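Local coordinates for protein transketolase (Campylobacter jejuni, PDB 3L84) that belongs to the transketolase family, whose chains carry two domains of the thiamine diphosphate-binding clan followed by a C-terminal domain and here pair as a dimer, at residues G188-G191 against L192-E196. Residues are numbered along the deposited sequence; the frame is centred on the assembly and turned at random. Where two conformers were deposited one is given.
Sequences GDVG and LAFNE
The ring of Phe194 is met obliquely by CG1 of Val190, whose distance to CD2 of Phe194 is 4.0 Å, while the backbone N of Glu196 sits over one ring face, 3.8 Å above its plane and displaced toward the rim. Val190 and Phe194 lie side by side and point the same way; the closest apolar approach joins Val190 CG1 to Phe194 CB at 3.8 Å. Val190 CG1 is set there by standing anti to its own backbone N (chi1 164°). The backbone here makes a short 3-10 turn. Leu192 N donates to Asp189 O at 3.1 Å, and Ala193 N to Val190 O at 3.0 Å, both three residues back and both from well above the carbonyl plane. In the conformer described, one of two, the Leu192 side chain runs past the first acceptor, with CB 3.4 Å and CG 3.5 Å from Asp189 O. A nearly straight CA-H...O contact from Gly191 CA to Phe194 O, 3.4 Å long, spans the exit of the turn. The turn leads from strand 188-189, the second arm of a small antiparallel hairpin, toward helix 198-204, and the loop itself lies against the second subunit, where Arg390 of that subunit packs on Phe194 and donates to Ala193 O. Val190 and Phe194 also touch helix 152-156 of their own chain. Two backbone bonds thus satisfy Asp189 O and Val190 O and hold the turn, while side chains add one apolar contact and no salt bridge between the segments.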
ATOM      1  N   GLY A 188     -23.822  -4.512   2.701  1.00 15.95           N
ATOM      2  CA  GLY A 188     -25.053  -5.197   2.301  1.00 15.40           C
ATOM      3  C   GLY A 188     -24.807  -6.084   1.083  1.00 13.78           C
ATOM      4  O   GLY A 188     -23.860  -6.833   1.048  1.00 14.28           O
ATOM      5  N   ASP A 189     -25.675  -6.020   0.090  1.00 12.37           N
ATOM      6  CA  ASP A 189     -25.571  -7.008  -0.993  0.50 11.43           C
ATOM      7  C   ASP A 189     -24.304  -6.735  -1.783  1.00 11.43           C
ATOM      8  O   ASP A 189     -23.929  -5.593  -2.034  1.00 10.82           O
ATOM      9  CB  ASP A 189     -26.789  -7.015  -1.932  0.50 11.62           C
ATOM     10  CG  ASP A 189     -28.029  -7.675  -1.330  0.50 14.31           C
ATOM     11  OD1 ASP A 189     -27.989  -8.217  -0.206  0.50 15.58           O
ATOM     12  OD2 ASP A 189     -29.055  -7.669  -2.041  0.50 17.36           O
ATOM     13  N   VAL A 190     -23.630  -7.809  -2.170  1.00 10.88           N
ATOM     14  CA  VAL A 190     -22.362  -7.719  -2.929  1.00 11.39           C
ATOM     15  C   VAL A 190     -22.555  -6.931  -4.227  1.00 10.56           C
ATOM     16  O   VAL A 190     -21.654  -6.199  -4.650  1.00 10.64           O
ATOM     17  CB  VAL A 190     -21.793  -9.138  -3.228  1.00 11.50           C
ATOM     18  CG1 VAL A 190     -20.705  -9.093  -4.343  1.00 15.68           C
ATOM     19  CG2 VAL A 190     -21.201  -9.701  -1.984  1.00 15.85           C
ATOM     20  N   GLY A 191     -23.716  -7.052  -4.861  1.00 10.50           N
ATOM     21  CA  GLY A 191     -24.005  -6.325  -6.082  1.00 10.43           C
ATOM     22  C   GLY A 191     -23.985  -4.810  -6.009  1.00 10.26           C
ATOM     23  O   GLY A 191     -23.932  -4.125  -7.047  1.00 10.56           O
ATOM     24  N   LEU A 192     -24.001  -4.248  -4.803  1.00  9.45           N
ATOM     25  CA  LEU A 192     -23.822  -2.795  -4.633  0.50  9.56           C
ATOM     26  C   LEU A 192     -22.473  -2.355  -5.174  1.00  9.02           C
ATOM     27  O   LEU A 192     -22.321  -1.219  -5.615  1.00  9.07           O
ATOM     28  CB  LEU A 192     -23.901  -2.381  -3.160  0.50 10.48           C
ATOM     29  CG  LEU A 192     -25.241  -2.409  -2.422  0.50 10.69           C
ATOM     30  CD1 LEU A 192     -24.973  -2.239  -0.941  0.50 13.03           C
ATOM     31  CD2 LEU A 192     -26.165  -1.323  -2.935  0.50 12.67           C
ATOM     32  N   ALA A 193     -21.480  -3.237  -5.112  1.00  8.09           N
ATOM     33  CA  ALA A 193     -20.111  -2.906  -5.476  1.00  7.86           C
ATOM     34  C   ALA A 193     -19.371  -3.897  -6.325  1.00  8.31           C
ATOM     35  O   ALA A 193     -18.199  -3.651  -6.658  1.00  8.24           O
ATOM     36  CB  ALA A 193     -19.322  -2.626  -4.211  1.00  9.78           C
ATOM     37  N   PHE A 194     -20.023  -4.953  -6.802  1.00  8.56           N
ATOM     38  CA  PHE A 194     -19.299  -5.992  -7.539  1.00  8.69           C
ATOM     39  C   PHE A 194     -20.242  -6.806  -8.377  1.00  9.56           C
ATOM     40  O   PHE A 194     -21.273  -7.265  -7.848  1.00 11.26           O
ATOM     41  CB  PHE A 194     -18.571  -6.914  -6.554  1.00  9.33           C
ATOM     42  CG  PHE A 194     -17.676  -7.957  -7.199  1.00  9.69           C
ATOM     43  CD1 PHE A 194     -16.344  -7.715  -7.421  1.00 10.20           C
ATOM     44  CD2 PHE A 194     -18.181  -9.222  -7.505  1.00 10.79           C
ATOM     45  CE1 PHE A 194     -15.521  -8.674  -7.931  1.00  9.45           C
ATOM     46  CE2 PHE A 194     -17.344 -10.185  -8.040  1.00 10.94           C
ATOM     47  CZ  PHE A 194     -16.020  -9.926  -8.223  1.00 11.06           C
ATOM     48  N   ASN A 195     -19.951  -6.944  -9.669  1.00  8.56           N
ATOM     49  CA  ASN A 195     -20.757  -7.816 -10.545  1.00  8.63           C
ATOM     50  C   ASN A 195     -19.913  -8.487 -11.636  1.00  8.87           C
ATOM     51  O   ASN A 195     -20.445  -8.828 -12.698  1.00  9.28           O
ATOM     52  CB  ASN A 195     -21.952  -7.059 -11.146  1.00  9.43           C
ATOM     53  CG  ASN A 195     -21.572  -6.116 -12.243  1.00  9.97           C
ATOM     54  OD1 ASN A 195     -20.426  -5.698 -12.362  1.00  9.91           O
ATOM     55  ND2 ASN A 195     -22.554  -5.749 -13.079  1.00 11.95           N
ATOM     56  N   GLU A 196     -18.648  -8.741 -11.372  1.00  7.91           N
ATOM     57  CA  GLU A 196     -17.767  -9.454 -12.309  1.00  7.72           C
ATOM     58  C   GLU A 196     -18.296 -10.840 -12.615  1.00  8.81           C
ATOM     59  O   GLU A 196     -18.927 -11.479 -11.763  1.00  9.67           O
ATOM     60  CB  GLU A 196     -16.355  -9.657 -11.739  1.00  8.35           C
ATOM     61  CG  GLU A 196     -15.651  -8.383 -11.455  1.00  8.38           C
ATOM     62  CD  GLU A 196     -14.226  -8.568 -10.973  1.00  9.35           C
ATOM     63  OE1 GLU A 196     -13.786  -9.700 -10.716  1.00 10.01           O
ATOM     64  OE2 GLU A 196     -13.551  -7.516 -10.812  1.00  9.06           O
TER